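Local coordinates for protein toll-like receptor 13 (Mus musculus, PDB 4Z0C) that recognises bacterial 23S rRNA, binding it as single-stranded RNA, and signals through MYD88 and TRAF6 to activate NF-kappa-B, at residues A[43-48]-A[67-72]; A[93-98]-A[111-116]. All blocks are in the same frame, centred on the assembly; numbering follows the deposited sequence.

Contact 1: residues A[43-48]-A[67-72]; sequences THNEIQ and EWNSIW. With NAG (2-acetamido-2-deoxy-beta-D-glucopyranose), chain L; nucleotides of chain C.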
# COMPACT_ATOMS: atom_id res chain seq x y z
N THR A 43 -9.60 5.50 31.10
CA THR A 43 -10.32 4.67 30.12
C THR A 43 -9.59 3.36 29.82
O THR A 43 -8.37 3.33 29.77
CB THR A 43 -10.51 5.45 28.81
OG1 THR A 43 -11.15 6.70 29.10
CG2 THR A 43 -11.33 4.64 27.78
N HIS A 44 -10.37 2.29 29.66
CA HIS A 44 -9.87 1.00 29.18
C HIS A 44 -9.00 0.30 30.23
O HIS A 44 -7.82 0.06 30.01
CB HIS A 44 -9.17 1.18 27.81
CG HIS A 44 -8.98 -0.09 27.03
ND1 HIS A 44 -9.29 -1.34 27.54
CD2 HIS A 44 -8.53 -0.30 25.77
CE1 HIS A 44 -9.02 -2.26 26.63
NE2 HIS A 44 -8.57 -1.65 25.55
N ASN A 45 -9.61 -0.03 31.36
CA ASN A 45 -8.96 -0.79 32.43
C ASN A 45 -9.96 -1.77 33.05
O ASN A 45 -11.02 -1.98 32.50
CB ASN A 45 -8.34 0.15 33.48
CG ASN A 45 -7.12 0.88 32.95
OD1 ASN A 45 -6.03 0.31 32.85
ND2 ASN A 45 -7.30 2.16 32.61
N GLU A 46 -9.65 -2.35 34.21
CA GLU A 46 -10.53 -3.37 34.79
C GLU A 46 -10.95 -3.00 36.22
O GLU A 46 -11.15 -3.88 37.07
CB GLU A 46 -9.84 -4.75 34.78
CG GLU A 46 -8.89 -4.97 33.60
CD GLU A 46 -8.06 -6.24 33.72
OE1 GLU A 46 -8.43 -7.12 34.53
OE2 GLU A 46 -7.02 -6.35 33.02
N ILE A 47 -11.10 -1.70 36.47
CA ILE A 47 -11.58 -1.18 37.74
C ILE A 47 -13.01 -1.66 38.05
O ILE A 47 -13.89 -1.58 37.19
CB ILE A 47 -11.56 0.36 37.74
CG1 ILE A 47 -10.13 0.86 37.52
CG2 ILE A 47 -12.16 0.91 39.03
CD1 ILE A 47 -10.04 2.30 37.03
N GLN A 48 -13.23 -2.15 39.26
CA GLN A 48 -14.50 -2.76 39.62
C GLN A 48 -15.25 -1.98 40.71
O GLN A 48 -16.46 -1.85 40.66
CB GLN A 48 -14.32 -4.22 40.06
CG GLN A 48 -14.14 -5.19 38.90
CD GLN A 48 -14.40 -6.64 39.29
OE1 GLN A 48 -14.30 -7.01 40.44
NE2 GLN A 48 -14.70 -7.46 38.29
N GLU A 67 -14.27 5.67 31.51
CA GLU A 67 -14.94 4.93 30.43
C GLU A 67 -14.35 3.54 30.23
O GLU A 67 -13.14 3.36 30.35
CB GLU A 67 -14.88 5.73 29.12
CG GLU A 67 -15.52 5.03 27.92
CD GLU A 67 -15.88 5.98 26.78
OE1 GLU A 67 -15.53 7.18 26.82
OE2 GLU A 67 -16.52 5.52 25.81
N TRP A 68 -15.20 2.57 29.93
CA TRP A 68 -14.74 1.22 29.58
C TRP A 68 -13.96 0.58 30.73
O TRP A 68 -12.76 0.32 30.61
CB TRP A 68 -13.90 1.25 28.30
CG TRP A 68 -13.66 -0.09 27.66
CD1 TRP A 68 -14.11 -1.31 28.10
CD2 TRP A 68 -12.91 -0.34 26.47
NE1 TRP A 68 -13.68 -2.30 27.25
CE2 TRP A 68 -12.94 -1.74 26.24
CE3 TRP A 68 -12.21 0.47 25.58
CZ2 TRP A 68 -12.30 -2.32 25.16
CZ3 TRP A 68 -11.57 -0.12 24.50
CH2 TRP A 68 -11.62 -1.50 24.30
N ASN A 69 -14.63 0.37 31.86
CA ASN A 69 -14.07 -0.40 32.96
C ASN A 69 -15.07 -1.46 33.38
O ASN A 69 -15.92 -1.84 32.57
CB ASN A 69 -13.64 0.50 34.11
CG ASN A 69 -12.21 1.02 33.94
OD1 ASN A 69 -11.26 0.37 34.34
ND2 ASN A 69 -12.06 2.22 33.37
N SER A 70 -14.99 -1.97 34.60
CA SER A 70 -15.99 -2.96 35.03
C SER A 70 -16.67 -2.51 36.30
O SER A 70 -17.10 -3.33 37.13
CB SER A 70 -15.36 -4.34 35.22
OG SER A 70 -14.72 -4.78 34.03
N ILE A 71 -16.78 -1.20 36.46
CA ILE A 71 -17.35 -0.60 37.65
C ILE A 71 -18.82 -0.96 37.84
O ILE A 71 -19.67 -0.65 37.00
CB ILE A 71 -17.22 0.92 37.60
CG1 ILE A 71 -15.73 1.30 37.62
CG2 ILE A 71 -17.99 1.54 38.76
CD1 ILE A 71 -15.44 2.72 37.17
N TRP A 72 -19.11 -1.61 38.95
CA TRP A 72 -20.48 -1.99 39.27
C TRP A 72 -20.86 -1.49 40.65
O TRP A 72 -22.01 -1.63 41.09
CB TRP A 72 -20.64 -3.51 39.20
CG TRP A 72 -19.86 -4.22 40.23
CD1 TRP A 72 -18.57 -4.64 40.13
CD2 TRP A 72 -20.31 -4.63 41.53
NE1 TRP A 72 -18.19 -5.28 41.29
CE2 TRP A 72 -19.24 -5.28 42.16
CE3 TRP A 72 -21.52 -4.50 42.22
CZ2 TRP A 72 -19.34 -5.80 43.45
CZ3 TRP A 72 -21.61 -5.01 43.50
CH2 TRP A 72 -20.53 -5.66 44.10
C1 NAG L . -26.21 0.34 44.57
C2 NAG L . -24.99 -0.26 43.87
C3 NAG L . -25.16 -1.73 43.51
C4 NAG L . -25.79 -2.54 44.64
C5 NAG L . -26.98 -1.80 45.25
C6 NAG L . -27.55 -2.53 46.47
C7 NAG L . -23.53 1.13 42.50
C8 NAG L . -23.09 1.36 41.08
N2 NAG L . -24.68 0.49 42.66
O3 NAG L . -23.88 -2.27 43.21
O4 NAG L . -26.23 -3.78 44.12
O5 NAG L . -26.60 -0.50 45.64
O6 NAG L . -26.75 -2.32 47.61
O7 NAG L . -22.84 1.53 43.43
P C C 12 -13.15 -4.17 18.36
OP1 C C 12 -12.29 -4.39 17.16
OP2 C C 12 -14.43 -3.50 18.11
O5' C C 12 -13.26 -5.57 19.10
C5' C C 12 -14.48 -6.24 19.22
C4' C C 12 -14.69 -6.75 20.62
O4' C C 12 -13.95 -5.94 21.58
C3' C C 12 -16.14 -6.67 21.06
O3' C C 12 -16.85 -7.82 20.65
C2' C C 12 -16.04 -6.51 22.57
O2' C C 12 -15.92 -7.77 23.20
C1' C C 12 -14.73 -5.73 22.74
N1 C C 12 -14.91 -4.26 22.91
C2 C C 12 -15.66 -3.69 23.95
O2 C C 12 -16.25 -4.42 24.75
N3 C C 12 -15.74 -2.34 24.04
C4 C C 12 -15.11 -1.56 23.16
N4 C C 12 -15.20 -0.23 23.29
C5 C C 12 -14.32 -2.11 22.12
C6 C C 12 -14.25 -3.44 22.04
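The carbonyl oxygen of Trp68 is gripped by two successive backbone N-H groups: Asn45 N reaches Trp68 O at 3.3 Å, whereas His44 N bonds it only weakly, its hydrogen being aimed chiefly at Glu67 O, 3.0 Å from His44 N. Segments 43-48 and 67-72 are equivalent turns of LRR 1 and LRR 2, stacked one on the next in the leucine-rich-repeat solenoid of the receptor's extracellular part. Further along, Ser70 N donates to Ile47 O at 2.8 Å, and Trp72 N donates to Gln48 O at 3.2 Å. Asn69 is tucked between the turns, with its ND2 bonded to Leu42 O; its OD1 faces Ile47 N, but the model is too tight there for the bond to be certain. In the buried interior, Ile47 CG2 and Ile71 CG1 meet at 3.9 Å, the two side chains lying alongside each other and pointing the same way. At the start of the turns CG is anti to the backbone N in both His44 (chi1 -163°) and Trp68 (chi1 -165°), which sends the two rings out together as a face-to-face stack, the imidazole 3.6 Å from the six-membered ring between centroids and tilted by 13°. The other indole face receives the base of RNA nucleotide C12 of chain C, with Trp68 CH2 3.5 Å from its C5. At the far end, glycan NAG O3 donates to Trp72 O at 2.9 Å.

Contact 2: residues A[93-98]-A[111-116]; sequences NKIQSV and LLLSHN. With NAG (2-acetamido-2-deoxy-beta-D-glucopyranose), chain L.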
# COMPACT_ATOMS: atom_id res chain seq x y z
N ASN A 93 -19.58 0.55 31.64
CA ASN A 93 -19.17 -0.17 32.84
C ASN A 93 -20.20 -1.23 33.18
O ASN A 93 -20.93 -1.68 32.31
CB ASN A 93 -19.00 0.79 34.01
CG ASN A 93 -17.69 1.55 33.95
OD1 ASN A 93 -16.65 1.02 34.31
ND2 ASN A 93 -17.74 2.81 33.52
N LYS A 94 -20.29 -1.61 34.45
CA LYS A 94 -21.21 -2.67 34.84
C LYS A 94 -22.26 -2.18 35.85
O LYS A 94 -22.69 -2.93 36.73
CB LYS A 94 -20.43 -3.87 35.39
CG LYS A 94 -19.54 -4.52 34.34
CD LYS A 94 -20.38 -5.39 33.42
CE LYS A 94 -19.85 -5.40 31.99
NZ LYS A 94 -18.66 -6.28 31.79
N ILE A 95 -22.66 -0.92 35.72
CA ILE A 95 -23.58 -0.30 36.68
C ILE A 95 -25.03 -0.70 36.43
O ILE A 95 -25.57 -0.45 35.36
CB ILE A 95 -23.46 1.24 36.64
CG1 ILE A 95 -22.01 1.67 36.88
CG2 ILE A 95 -24.42 1.89 37.65
CD1 ILE A 95 -21.76 3.15 36.68
N GLN A 96 -25.67 -1.33 37.42
CA GLN A 96 -27.07 -1.78 37.28
C GLN A 96 -28.09 -0.90 37.98
O GLN A 96 -29.24 -0.83 37.56
CB GLN A 96 -27.25 -3.22 37.74
CG GLN A 96 -26.50 -4.25 36.91
CD GLN A 96 -26.61 -5.64 37.49
OE1 GLN A 96 -27.71 -6.17 37.65
NE2 GLN A 96 -25.47 -6.25 37.77
N SER A 97 -27.69 -0.25 39.06
CA SER A 97 -28.56 0.69 39.73
C SER A 97 -27.69 1.83 40.21
O SER A 97 -26.51 1.62 40.48
CB SER A 97 -29.31 0.03 40.89
OG SER A 97 -28.43 -0.76 41.68
N VAL A 98 -28.26 3.02 40.31
CA VAL A 98 -27.49 4.17 40.74
C VAL A 98 -27.91 4.63 42.14
O VAL A 98 -29.06 4.97 42.39
CB VAL A 98 -27.61 5.32 39.72
CG1 VAL A 98 -26.73 6.47 40.12
CG2 VAL A 98 -27.19 4.82 38.34
N LEU A 111 -22.69 14.49 33.24
CA LEU A 111 -22.53 13.16 33.81
C LEU A 111 -22.93 12.15 32.75
O LEU A 111 -24.08 12.13 32.29
CB LEU A 111 -23.42 13.00 35.04
CG LEU A 111 -23.49 11.61 35.66
CD1 LEU A 111 -22.13 11.14 36.11
CD2 LEU A 111 -24.46 11.59 36.83
N LEU A 112 -21.99 11.29 32.36
CA LEU A 112 -22.23 10.31 31.30
C LEU A 112 -22.32 8.91 31.88
O LEU A 112 -21.36 8.38 32.45
CB LEU A 112 -21.12 10.39 30.24
CG LEU A 112 -20.88 11.80 29.68
CD1 LEU A 112 -19.72 11.85 28.70
CD2 LEU A 112 -22.14 12.31 29.03
N LEU A 113 -23.50 8.32 31.74
CA LEU A 113 -23.74 6.98 32.25
C LEU A 113 -24.20 6.04 31.13
O LEU A 113 -24.79 4.99 31.40
CB LEU A 113 -24.80 7.02 33.35
CG LEU A 113 -24.32 7.59 34.68
CD1 LEU A 113 -25.52 8.01 35.50
CD2 LEU A 113 -23.54 6.53 35.40
N SER A 114 -23.88 6.42 29.90
CA SER A 114 -24.24 5.65 28.72
C SER A 114 -23.64 4.27 28.79
O SER A 114 -22.64 4.07 29.48
CB SER A 114 -23.74 6.34 27.45
OG SER A 114 -23.48 7.71 27.71
N HIS A 115 -24.28 3.31 28.14
CA HIS A 115 -23.69 1.98 27.95
C HIS A 115 -23.38 1.27 29.27
O HIS A 115 -22.26 0.86 29.54
CB HIS A 115 -22.45 2.09 27.06
CG HIS A 115 -21.96 0.79 26.52
ND1 HIS A 115 -22.46 -0.43 26.93
CD2 HIS A 115 -21.03 0.51 25.58
CE1 HIS A 115 -21.84 -1.41 26.29
NE2 HIS A 115 -20.97 -0.86 25.46
N ASN A 116 -24.41 1.15 30.09
CA ASN A 116 -24.32 0.35 31.30
C ASN A 116 -25.55 -0.55 31.32
O ASN A 116 -26.14 -0.79 30.27
CB ASN A 116 -24.28 1.26 32.53
CG ASN A 116 -22.88 1.81 32.81
OD1 ASN A 116 -22.04 1.11 33.37
ND2 ASN A 116 -22.63 3.07 32.44
C1 NAG L . -26.21 0.34 44.57
C2 NAG L . -24.99 -0.26 43.87
C3 NAG L . -25.16 -1.73 43.51
C4 NAG L . -25.79 -2.54 44.64
C5 NAG L . -26.98 -1.80 45.25
C6 NAG L . -27.55 -2.53 46.47
C7 NAG L . -23.53 1.13 42.50
C8 NAG L . -23.09 1.36 41.08
N2 NAG L . -24.68 0.49 42.66
O3 NAG L . -23.88 -2.27 43.21
O4 NAG L . -26.23 -3.78 44.12
O5 NAG L . -26.60 -0.50 45.64
O6 NAG L . -26.75 -2.32 47.61
O7 NAG L . -22.84 1.53 43.43
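Asn116 inserts its side-chain amide into the backbone turn at Asn93-Ile95, a buried polar bridge between LRR 3 and LRR 4 just beyond strand 110-112. It is the consensus asparagine of a leucine-rich repeat, which ties its own turn to that of the preceding coil. Ile95 N makes the straighter bond to Asn116 OD1, 3.2 Å long with 165° at the hydrogen. A second, weak bond reaches the same oxygen from Asn93 N at 3.1 Å; that N-H is shared with His115 O, also weakly, so the Asn93 end of the bridge is held by two bent bonds and the Ile95 end by one good one. The other half of the amide looks back into its own coil: Asn116 ND2 donates to Leu113 O at 3.1 Å, the oxygen lying near the amide plane while the donor stands well above the plane of the Leu113 carbonyl. ND2 also bonds Leu90 O of the preceding repeat. With both ends of the amide engaged, its rotation is fixed and its buried polar atoms are satisfied. Beside it lies apolar packing, where Ile95 CD1 touches Leu113 CD2 at 4.0 Å, the side chains crossing at about a right angle. The other branch of Ile95, CG2, meets the acetamide methyl C8 of NAG at 3.7 Å, and NAG N2 donates to Ser97 O at 3.1 Å; this sugar is probably carried by Asn99. His115 touches Glu92 and makes a weak hydrogen bond to a cytosine base of the bound RNA. Strand 110-112 runs between strands 87-89 and 134-136, Leu111 packing on Leu88 and Leu135 and Leu112 on Asn89 and Ser136, while the short strand 97-98 runs parallel to 120-121.

The two contacts follow one another along the same run of repeats, their centres 11 Å apart: contact 1 joins LRR 1 to LRR 2, and contact 2 joins LRR 3 to LRR 4. The intervening junction is made directly, by probable hydrogen bonds from Lys94 N to Ile71 O (2.8 Å) and from Ile71 N to Asn93 OD1 (3.1 Å), so Asn93 serves segment 67-72 much as Asn116 serves segment 93-98. One NAG is hydrogen-bonded to a backbone oxygen of each contact, Trp72 O and Ser97 O, and to Ile74 N. At the opposite ends of the turns, both also reach the bound RNA, contact 1 by stacking and contact 2 through a weak hydrogen bond from His115 NE2.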